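Local coordinates for protein glycosyl hydrolase BlGH5_18 (Bifidobacterium longum subsp. infantis, PDB 7LQX) that probably hydrolyses glycosidic bonds in N-glycans, as a family 5 glycoside hydrolase of subfamily 18 from a gut bacterium, at residues 209-214 with 258-263; 250-255 with 395-400; 389-394 with 430-435; 404-409 with 418-423. One frame throughout, in Å; residues are numbered along the deposited sequence.

Contact 1 (209-214 with 258-263); sequences VWYLDH and AELSRA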
# COMPACT_ATOMS: atom_id res chain seq x y z
N VAL A 209 -16.04 3.96 18.88
CA VAL A 209 -17.48 4.07 18.65
C VAL A 209 -18.22 4.29 19.96
O VAL A 209 -19.22 5.02 20.01
CB VAL A 209 -18.01 2.85 17.87
CG1 VAL A 209 -17.97 1.58 18.70
CG2 VAL A 209 -19.42 3.11 17.36
N TRP A 210 -17.74 3.68 21.06
CA TRP A 210 -18.40 3.79 22.35
C TRP A 210 -17.91 4.97 23.17
O TRP A 210 -18.64 5.48 24.02
CB TRP A 210 -18.20 2.50 23.19
CG TRP A 210 -18.62 1.30 22.42
CD1 TRP A 210 -17.81 0.33 21.92
CD2 TRP A 210 -19.95 0.96 22.02
NE1 TRP A 210 -18.55 -0.59 21.22
CE2 TRP A 210 -19.87 -0.23 21.26
CE3 TRP A 210 -21.21 1.53 22.22
CZ2 TRP A 210 -20.98 -0.84 20.71
CZ3 TRP A 210 -22.31 0.92 21.67
CH2 TRP A 210 -22.19 -0.26 20.93
N TYR A 211 -16.68 5.40 22.95
CA TYR A 211 -15.98 6.22 23.91
C TYR A 211 -15.61 7.61 23.40
O TYR A 211 -15.21 8.45 24.21
CB TYR A 211 -14.70 5.50 24.34
CG TYR A 211 -14.87 4.21 25.12
CD1 TYR A 211 -16.06 3.87 25.76
CD2 TYR A 211 -13.80 3.33 25.25
CE1 TYR A 211 -16.16 2.71 26.50
CE2 TYR A 211 -13.90 2.17 25.98
CZ TYR A 211 -15.08 1.86 26.61
OH TYR A 211 -15.20 0.71 27.36
N LEU A 212 -15.75 7.89 22.11
CA LEU A 212 -15.29 9.16 21.56
C LEU A 212 -16.46 10.04 21.13
O LEU A 212 -17.22 9.67 20.22
CB LEU A 212 -14.41 8.92 20.34
CG LEU A 212 -13.04 8.33 20.59
CD1 LEU A 212 -12.36 8.07 19.26
CD2 LEU A 212 -12.21 9.27 21.45
N ASP A 213 -16.58 11.22 21.72
CA ASP A 213 -17.62 12.14 21.29
C ASP A 213 -17.29 12.69 19.91
O ASP A 213 -16.13 12.83 19.52
CB ASP A 213 -17.77 13.27 22.29
CG ASP A 213 -18.52 12.83 23.51
OD1 ASP A 213 -19.71 12.46 23.37
OD2 ASP A 213 -17.91 12.77 24.59
N HIS A 214 -18.35 12.98 19.15
CA HIS A 214 -18.27 13.57 17.82
C HIS A 214 -17.62 12.65 16.79
O HIS A 214 -17.27 13.10 15.70
CB HIS A 214 -17.57 14.93 17.85
CG HIS A 214 -18.12 15.85 18.90
ND1 HIS A 214 -19.39 16.38 18.83
CD2 HIS A 214 -17.58 16.31 20.05
CE1 HIS A 214 -19.60 17.14 19.89
NE2 HIS A 214 -18.52 17.12 20.65
N ALA A 258 -20.30 -5.07 26.36
CA ALA A 258 -21.50 -5.79 25.93
C ALA A 258 -22.76 -5.13 26.49
O ALA A 258 -23.73 -4.89 25.76
CB ALA A 258 -21.42 -7.26 26.35
N GLU A 259 -22.76 -4.82 27.79
CA GLU A 259 -23.92 -4.18 28.40
C GLU A 259 -24.12 -2.77 27.87
O GLU A 259 -25.26 -2.34 27.65
CB GLU A 259 -23.78 -4.16 29.92
CG GLU A 259 -23.82 -5.54 30.57
CD GLU A 259 -25.08 -6.32 30.23
OE1 GLU A 259 -26.13 -5.70 29.93
OE2 GLU A 259 -25.03 -7.56 30.25
N LEU A 260 -23.04 -2.02 27.66
CA LEU A 260 -23.15 -0.69 27.09
C LEU A 260 -23.85 -0.75 25.74
O LEU A 260 -24.73 0.06 25.45
CB LEU A 260 -21.76 -0.07 26.98
CG LEU A 260 -21.69 1.35 26.41
CD1 LEU A 260 -22.44 2.35 27.27
CD2 LEU A 260 -20.23 1.76 26.27
N SER A 261 -23.47 -1.72 24.90
CA SER A 261 -24.08 -1.80 23.58
C SER A 261 -25.57 -2.07 23.68
O SER A 261 -26.35 -1.55 22.87
CB SER A 261 -23.36 -2.86 22.74
OG SER A 261 -23.71 -4.19 23.09
N ARG A 262 -26.00 -2.85 24.67
CA ARG A 262 -27.41 -3.15 24.82
C ARG A 262 -28.25 -1.91 25.08
O ARG A 262 -29.44 -1.88 24.75
CB ARG A 262 -27.62 -4.14 25.96
CG ARG A 262 -27.14 -5.55 25.67
CD ARG A 262 -27.34 -6.41 26.89
NE ARG A 262 -28.75 -6.69 27.15
CZ ARG A 262 -29.24 -7.09 28.32
NH1 ARG A 262 -28.45 -7.19 29.38
NH2 ARG A 262 -30.53 -7.38 28.43
N ALA A 263 -27.67 -0.88 25.69
CA ALA A 263 -28.42 0.35 25.91
C ALA A 263 -28.97 0.90 24.61
O ALA A 263 -30.05 1.52 24.59
CB ALA A 263 -27.53 1.40 26.57

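Contact 2 (250-255 with 395-400); sequences CTAHAL and RLHAEG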
# COMPACT_ATOMS: atom_id res chain seq x y z
N CYS A 250 -10.51 -4.36 35.11
CA CYS A 250 -9.80 -4.93 33.97
C CYS A 250 -10.52 -6.16 33.42
O CYS A 250 -10.76 -6.25 32.21
CB CYS A 250 -8.37 -5.26 34.38
SG CYS A 250 -7.34 -5.75 33.01
N THR A 251 -10.88 -7.10 34.28
CA THR A 251 -11.54 -8.31 33.79
C THR A 251 -13.01 -8.11 33.46
O THR A 251 -13.59 -8.96 32.78
CB THR A 251 -11.40 -9.47 34.79
OG1 THR A 251 -11.90 -9.04 36.06
CG2 THR A 251 -9.95 -9.92 34.91
N ALA A 252 -13.61 -7.01 33.90
CA ALA A 252 -15.00 -6.70 33.59
C ALA A 252 -15.17 -5.92 32.30
O ALA A 252 -16.30 -5.69 31.89
CB ALA A 252 -15.63 -5.89 34.73
N HIS A 253 -14.09 -5.54 31.63
CA HIS A 253 -14.22 -4.60 30.52
C HIS A 253 -15.06 -5.16 29.38
O HIS A 253 -15.85 -4.43 28.77
CB HIS A 253 -12.84 -4.16 30.00
CG HIS A 253 -12.91 -3.08 28.97
ND1 HIS A 253 -12.98 -3.35 27.62
CD2 HIS A 253 -12.98 -1.74 29.10
CE1 HIS A 253 -13.07 -2.21 26.96
NE2 HIS A 253 -13.07 -1.22 27.83
N ALA A 254 -14.90 -6.44 29.06
CA ALA A 254 -15.65 -7.01 27.94
C ALA A 254 -17.14 -7.07 28.26
O ALA A 254 -17.98 -6.72 27.42
CB ALA A 254 -15.12 -8.39 27.57
N LEU A 255 -17.48 -7.51 29.48
CA LEU A 255 -18.86 -7.48 29.92
C LEU A 255 -19.43 -6.07 29.85
O LEU A 255 -20.57 -5.86 29.42
CB LEU A 255 -18.95 -7.99 31.36
CG LEU A 255 -20.31 -7.85 32.03
CD1 LEU A 255 -21.39 -8.60 31.27
CD2 LEU A 255 -20.25 -8.34 33.48
N ARG A 395 -18.98 0.04 39.83
CA ARG A 395 -19.31 -0.06 41.25
C ARG A 395 -20.48 -1.02 41.47
O ARG A 395 -20.42 -1.90 42.34
CB ARG A 395 -19.65 1.32 41.81
CG ARG A 395 -19.64 1.36 43.33
CD ARG A 395 -20.43 2.53 43.86
NE ARG A 395 -21.86 2.26 43.81
CZ ARG A 395 -22.72 2.83 42.97
NH1 ARG A 395 -22.32 3.73 42.08
NH2 ARG A 395 -24.00 2.48 43.01
N LEU A 396 -21.55 -0.86 40.68
CA LEU A 396 -22.69 -1.76 40.76
C LEU A 396 -22.29 -3.20 40.44
O LEU A 396 -22.78 -4.14 41.06
CB LEU A 396 -23.79 -1.28 39.82
CG LEU A 396 -24.53 -0.04 40.33
CD1 LEU A 396 -25.32 0.58 39.18
CD2 LEU A 396 -25.45 -0.38 41.50
N HIS A 397 -21.39 -3.37 39.46
CA HIS A 397 -20.87 -4.70 39.15
C HIS A 397 -20.17 -5.31 40.36
O HIS A 397 -20.44 -6.46 40.73
CB HIS A 397 -19.91 -4.57 37.95
CG HIS A 397 -19.06 -5.78 37.71
ND1 HIS A 397 -19.57 -6.96 37.23
CD2 HIS A 397 -17.73 -5.97 37.87
CE1 HIS A 397 -18.59 -7.84 37.12
NE2 HIS A 397 -17.46 -7.26 37.50
N ALA A 398 -19.26 -4.55 40.99
CA ALA A 398 -18.53 -5.07 42.14
C ALA A 398 -19.48 -5.43 43.28
O ALA A 398 -19.20 -6.36 44.05
CB ALA A 398 -17.51 -4.03 42.62
N GLU A 399 -20.59 -4.70 43.41
CA GLU A 399 -21.56 -4.96 44.47
C GLU A 399 -22.43 -6.17 44.20
O GLU A 399 -23.13 -6.62 45.11
CB GLU A 399 -22.44 -3.73 44.65
CG GLU A 399 -21.68 -2.53 45.17
CD GLU A 399 -22.49 -1.25 45.19
OE1 GLU A 399 -23.68 -1.27 44.78
OE2 GLU A 399 -21.93 -0.22 45.61
N GLY A 400 -22.40 -6.71 42.98
CA GLY A 400 -23.24 -7.83 42.63
C GLY A 400 -24.62 -7.46 42.12
O GLY A 400 -25.50 -8.33 42.11

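Contact 3 (389-394 with 430-435); sequences IFERWM and EPHGAK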
# COMPACT_ATOMS: atom_id res chain seq x y z
N ILE A 389 -19.95 7.28 33.83
CA ILE A 389 -20.82 6.14 33.54
C ILE A 389 -20.06 4.84 33.77
O ILE A 389 -20.56 3.90 34.41
CB ILE A 389 -21.35 6.21 32.10
CG1 ILE A 389 -22.29 7.41 31.90
CG2 ILE A 389 -22.06 4.91 31.72
CD1 ILE A 389 -23.64 7.29 32.62
N PHE A 390 -18.84 4.76 33.23
CA PHE A 390 -17.98 3.60 33.40
C PHE A 390 -17.85 3.24 34.87
O PHE A 390 -18.07 2.09 35.27
CB PHE A 390 -16.62 3.96 32.79
CG PHE A 390 -15.63 2.82 32.66
CD1 PHE A 390 -14.87 2.42 33.75
CD2 PHE A 390 -15.42 2.21 31.44
CE1 PHE A 390 -13.93 1.40 33.63
CE2 PHE A 390 -14.48 1.19 31.31
CZ PHE A 390 -13.75 0.78 32.41
N GLU A 391 -17.52 4.23 35.71
CA GLU A 391 -17.26 3.93 37.12
C GLU A 391 -18.52 3.59 37.89
O GLU A 391 -18.48 2.74 38.78
CB GLU A 391 -16.46 5.08 37.74
CG GLU A 391 -15.08 5.17 37.10
CD GLU A 391 -14.09 6.06 37.81
OE1 GLU A 391 -14.49 6.90 38.64
OE2 GLU A 391 -12.89 5.91 37.52
N ARG A 392 -19.66 4.22 37.58
CA ARG A 392 -20.90 3.82 38.23
C ARG A 392 -21.24 2.37 37.91
O ARG A 392 -21.62 1.59 38.80
CB ARG A 392 -22.04 4.75 37.84
CG ARG A 392 -21.91 6.14 38.41
CD ARG A 392 -23.08 7.01 37.97
NE ARG A 392 -23.00 8.37 38.49
CZ ARG A 392 -23.40 8.73 39.70
NH1 ARG A 392 -23.91 7.82 40.53
NH2 ARG A 392 -23.31 9.99 40.09
N TRP A 393 -21.14 1.99 36.63
CA TRP A 393 -21.39 0.60 36.26
C TRP A 393 -20.44 -0.32 37.00
O TRP A 393 -20.85 -1.35 37.56
CB TRP A 393 -21.30 0.42 34.74
CG TRP A 393 -21.70 -0.95 34.32
CD1 TRP A 393 -22.95 -1.36 33.91
CD2 TRP A 393 -20.88 -2.13 34.29
NE1 TRP A 393 -22.94 -2.70 33.62
CE2 TRP A 393 -21.68 -3.20 33.85
CE3 TRP A 393 -19.53 -2.38 34.61
CZ2 TRP A 393 -21.19 -4.49 33.71
CZ3 TRP A 393 -19.05 -3.66 34.46
CH2 TRP A 393 -19.87 -4.70 34.02
N MSE A 394 -19.15 0.03 37.04
CA MSE A 394 -18.15 -0.81 37.70
C MSE A 394 -18.47 -1.00 39.18
O MSE A 394 -18.25 -2.09 39.74
CB MSE A 394 -16.74 -0.23 37.52
CG MSE A 394 -16.22 -0.34 36.10
SE MSE A 394 -15.95 -2.20 35.63
CE MSE A 394 -15.75 -1.94 33.72
N GLU A 430 -23.15 14.01 38.03
CA GLU A 430 -22.05 14.94 37.77
C GLU A 430 -21.12 14.29 36.76
O GLU A 430 -20.04 13.79 37.11
CB GLU A 430 -21.32 15.31 39.06
CG GLU A 430 -22.16 16.11 40.06
CD GLU A 430 -21.40 16.45 41.34
OE1 GLU A 430 -20.16 16.53 41.30
OE2 GLU A 430 -22.06 16.62 42.39
N PRO A 431 -21.50 14.29 35.48
CA PRO A 431 -20.71 13.54 34.48
C PRO A 431 -19.30 14.07 34.32
O PRO A 431 -19.02 15.26 34.49
CB PRO A 431 -21.52 13.72 33.19
CG PRO A 431 -22.92 13.97 33.65
CD PRO A 431 -22.75 14.81 34.90
N HIS A 432 -18.39 13.16 33.98
CA HIS A 432 -17.02 13.53 33.65
C HIS A 432 -16.46 12.51 32.68
O HIS A 432 -16.92 11.36 32.60
CB HIS A 432 -16.13 13.69 34.88
CG HIS A 432 -15.99 12.45 35.71
ND1 HIS A 432 -15.16 11.41 35.37
CD2 HIS A 432 -16.58 12.10 36.87
CE1 HIS A 432 -15.24 10.47 36.29
NE2 HIS A 432 -16.10 10.85 37.20
N GLY A 433 -15.43 12.93 31.95
CA GLY A 433 -14.92 12.18 30.82
C GLY A 433 -13.99 11.05 31.21
O GLY A 433 -13.70 10.79 32.38
N ALA A 434 -13.49 10.37 30.17
CA ALA A 434 -12.73 9.13 30.32
C ALA A 434 -11.26 9.46 30.53
O ALA A 434 -10.42 9.36 29.63
CB ALA A 434 -12.93 8.27 29.08
N LYS A 435 -10.93 9.81 31.77
CA LYS A 435 -9.60 10.34 32.05
C LYS A 435 -8.49 9.34 31.76
O LYS A 435 -7.36 9.75 31.47
CB LYS A 435 -9.51 10.82 33.49
CG LYS A 435 -9.94 9.79 34.52
CD LYS A 435 -9.71 10.32 35.93
CE LYS A 435 -10.42 9.47 36.96
NZ LYS A 435 -11.89 9.68 36.90
O HOH W 1 -16.82 8.45 38.76
O HOH W 2 -13.01 9.07 39.28
O HOH W 3 -21.73 11.50 38.25

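Contact 4 (404-409 with 418-423); sequences TLVTSA and RRLGVT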
# COMPACT_ATOMS: atom_id res chain seq x y z
N THR A 404 -26.93 -3.38 34.02
CA THR A 404 -26.83 -3.07 32.60
C THR A 404 -26.78 -1.55 32.46
O THR A 404 -26.63 -0.82 33.43
CB THR A 404 -27.95 -3.76 31.82
OG1 THR A 404 -27.72 -3.60 30.42
CG2 THR A 404 -29.33 -3.20 32.18
N LEU A 405 -26.87 -1.09 31.22
CA LEU A 405 -26.96 0.33 30.91
C LEU A 405 -28.21 0.55 30.08
O LEU A 405 -28.53 -0.26 29.21
CB LEU A 405 -25.73 0.82 30.15
CG LEU A 405 -24.52 0.73 31.09
CD1 LEU A 405 -23.52 -0.33 30.64
CD2 LEU A 405 -23.85 2.08 31.34
N VAL A 406 -28.90 1.65 30.34
CA VAL A 406 -30.08 2.02 29.56
C VAL A 406 -29.97 3.49 29.19
O VAL A 406 -29.29 4.28 29.85
CB VAL A 406 -31.40 1.75 30.31
CG1 VAL A 406 -31.53 0.28 30.66
CG2 VAL A 406 -31.51 2.62 31.55
N THR A 407 -30.65 3.86 28.11
CA THR A 407 -30.74 5.27 27.78
C THR A 407 -31.82 5.95 28.62
O THR A 407 -32.69 5.31 29.23
CB THR A 407 -31.09 5.47 26.31
OG1 THR A 407 -32.44 5.06 26.09
CG2 THR A 407 -30.13 4.70 25.40
N SER A 408 -31.78 7.28 28.60
CA SER A 408 -32.81 8.08 29.26
C SER A 408 -34.21 7.78 28.73
O SER A 408 -35.17 7.84 29.49
CB SER A 408 -32.45 9.56 29.14
OG SER A 408 -32.05 9.89 27.82
N ALA A 409 -34.34 7.45 27.45
CA ALA A 409 -35.65 7.06 26.92
C ALA A 409 -36.11 5.73 27.50
O ALA A 409 -37.26 5.60 27.95
CB ALA A 409 -35.58 7.00 25.39
N ARG A 418 -39.13 -3.72 32.48
CA ARG A 418 -39.60 -5.03 32.91
C ARG A 418 -38.98 -6.15 32.08
O ARG A 418 -38.57 -7.18 32.63
CB ARG A 418 -41.12 -5.07 32.84
CG ARG A 418 -41.76 -6.37 33.24
CD ARG A 418 -43.27 -6.20 33.23
NE ARG A 418 -43.68 -5.16 34.18
CZ ARG A 418 -44.76 -4.39 34.05
NH1 ARG A 418 -45.55 -4.52 33.00
NH2 ARG A 418 -45.03 -3.48 34.98
N ARG A 419 -38.91 -5.97 30.76
CA ARG A 419 -38.29 -6.99 29.91
C ARG A 419 -36.83 -7.22 30.30
O ARG A 419 -36.35 -8.36 30.27
CB ARG A 419 -38.43 -6.60 28.43
CG ARG A 419 -37.41 -7.21 27.47
CD ARG A 419 -37.54 -8.71 27.29
NE ARG A 419 -36.56 -9.24 26.35
CZ ARG A 419 -35.31 -9.57 26.66
NH1 ARG A 419 -34.87 -9.42 27.91
NH2 ARG A 419 -34.49 -10.04 25.73
N LEU A 420 -36.11 -6.16 30.65
CA LEU A 420 -34.72 -6.31 31.06
C LEU A 420 -34.58 -6.88 32.46
O LEU A 420 -33.52 -7.42 32.80
CB LEU A 420 -34.02 -4.95 31.06
CG LEU A 420 -33.87 -4.25 29.72
CD1 LEU A 420 -33.46 -2.81 29.93
CD2 LEU A 420 -32.83 -4.97 28.88
N GLY A 421 -35.62 -6.76 33.28
CA GLY A 421 -35.56 -7.13 34.68
C GLY A 421 -35.13 -6.03 35.62
O GLY A 421 -34.92 -6.30 36.81
N VAL A 422 -35.03 -4.80 35.14
CA VAL A 422 -34.40 -3.72 35.88
C VAL A 422 -35.41 -3.11 36.84
O VAL A 422 -36.47 -2.62 36.42
CB VAL A 422 -33.86 -2.65 34.92
CG1 VAL A 422 -33.51 -1.39 35.67
CG2 VAL A 422 -32.67 -3.19 34.17
N THR A 423 -35.08 -3.10 38.14
CA THR A 423 -35.93 -2.48 39.15
C THR A 423 -35.26 -1.32 39.88
O THR A 423 -35.87 -0.75 40.79
CB THR A 423 -36.42 -3.51 40.19
OG1 THR A 423 -35.31 -4.10 40.87
CG2 THR A 423 -37.26 -4.60 39.50

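Contact 1 (209-214 with 258-263)
Trp210 carries CG anti to its carbonyl carbon (chi1 -54°), while Leu260 carries CG anti to its own backbone N (chi1 -180°). These settings send the two side chains past each other in opposite directions. The contact lies in the (beta/alpha)8 barrel. It joins the short helix 208-211, which follows barrel strand 200-202, to helix 248-264, which links barrel strands 229-233 and 272-277. Leu260 CD2 lies against the root of the Trp210 side chain, 3.8 Å from its CB. The far end of the indole reaches the backbone of the long helix. There Trp210 CH2 is 3.4 Å from Ser261 CB, a tight fit, and 3.6 Å from Ser261 CA. Both partners meet the indole obliquely. Val209 CG1 sits over one of its faces, offset toward the rim. Tyr211 joins more loosely, with CE1 4.2 Å from Leu260 CD2, and its ring also meets Tyr437 edge-to-face. Trp210 further touches Leu257, Phe264 and Thr229. Cutting Trp210 back to an alanine is likely to open a gap between the two helices and leave Ser261 CB without its aromatic neighbour. Ser261 turns its hydroxyl back into its own helix, where OG donates to Ala258 O at 2.8 Å. Arg262 N also donates to Ala258 O, at 3.2 Å, and both donors arrive from the same face of the carbonyl plane.

Contact 2 (250-255 with 395-400)
The His397 imidazole lies against Ala252 and Leu255 of helix 248-264, which are about one turn apart. The ring meets both of them obliquely. Ala252 CB lies by one part of it, 3.6 Å from His397 NE2 and 3.8 Å from His397 CD2. Leu255 CD2 lies by another, 4.0 Å from His397 CE1 and 4.1 Å from ND1 of the same ring. His397 gets there with CG anti to the backbone N (chi1 167°), and Leu255 takes the same course (chi1 173°). The polar end of the ring is occupied as well, since NE2 is hydrogen-bonded to Lys299 of helix 289-300. Trp393, one turn earlier, meets the imidazole with the ring planes only about 10° apart. With a serine in place of His397, Lys299 NZ would probably lose a partner and a gap would open beside Ala252 and Leu255. Within the same helix, Arg395 NE forms a salt bridge with Glu399 OE2 at 3.1 Å, coming from above the carboxylate plane. Gly400 then ends the helix in a Schellman motif. The arrangement is a helix-helix contact between a helix of the (beta/alpha)8 barrel and the first helix of the small C-terminal alpha/beta domain.

Contact 3 (389-394 with 430-435)
Glu391 faces His432 and Lys435 in a water-bridged surface contact of the C-terminal alpha/beta domain. It ties helix 388-399 to the loop between strand 424-426 and helix 435-439. The Glu391 chain is extended beyond CG and crosses Lys435 at about a right angle. Its OE1 accepts from two waters. Water 1 donates to Glu391 OE1 at 2.8 Å and is hydrogen-bonded to His432 NE2 at 3.0 Å. Water 2 donates to Glu391 OE1 at 2.7 Å and accepts from Lys435 NZ at 2.7 Å. The direct salt bridge is long, with Glu391 OE2 3.9 Å from Lys435 NZ, and water 2 bridges the same two side chains. A bend at the last torsion of Lys435 (chi4 -72°) turns NZ to its partners. The strongest partners of both charged groups lie elsewhere: Glu391 OE2 bonds Tyr243 OH, and Lys435 NZ bonds Gly386 O. Glu391 OE1 lies at the edge of the His432 ring, near its plane. The next residue, Arg392, makes salt bridges to Glu426 and Asp428. Its remaining terminal nitrogen, Arg392 NH2, donates in the guanidinium plane to water 3 at 2.9 Å, and Glu430 N donates to the same water at 2.9 Å.

Contact 4 (404-409 with 418-423)
Leu420 and Val422 meet Val406 and Thr404 in a small apolar contact between the end of helix 414-420 and strand 403-407. No hydrogen bond crosses it. Arg418 and Arg419 are exposed and do not touch the strand; Arg419 NH2 makes a salt bridge to Asp269. Leu420 is the last helical residue. Its CG stands anti to the carbonyl carbon (chi1 -65°), and the side chain slides past Val406 in the opposite direction. The touching methyls are Leu420 CD1 and Val406 CG1, 3.7 Å apart. Leu420 also rests on Arg262 of helix 248-264. Gly421 follows as the C-prime residue of a Schellman motif. With phi at 90°, a beta carbon would collide with the Leu420 carbonyl oxygen. Gly421 N bonds back to Arg418 O at 3.0 Å. This turn brings Val422 round to face the strand. Val422 CG2 lies 3.9 Å from Thr404 CG2, and the two side chains cross at about a right angle. With OG1 anti to the backbone N (chi1 -172°) and hydrogen-bonded to Glu259 OE1, Thr404 presents CG2 to Val422. Beyond Val422 the chain runs on into strand 424-426. Strand 403-407, helix 414-420 and strand 424-426 thus form a beta-alpha-beta crossover, with strand 365-369 between the two strands in the parallel sheet. Thr404 and Val406 point toward segment 418-423, while Leu405 points the other way, onto helices 248-264 and 388-399.

Contacts 1, 2 and 4 are buried, whereas contact 3 lies at the surface. Contact 1 is within the barrel, and contact 2 joins the barrel to the C-terminal domain. Contacts 3 and 4 lie within that domain. Helix 248-264 serves contacts 1 and 2, and helix 388-399 serves contacts 2 and 3. Trp393 and Ile389 of that helix also pack on Leu405, which connects contact 3 to contact 4. Ala263 packs on Leu405 too, linking contact 1 to contact 4. The chemistry follows the setting: aromatic and aliphatic carbons in contact 1, an imidazole on aliphatic carbons in contact 2, methyls in contact 4, and charges with bridging waters in contact 3.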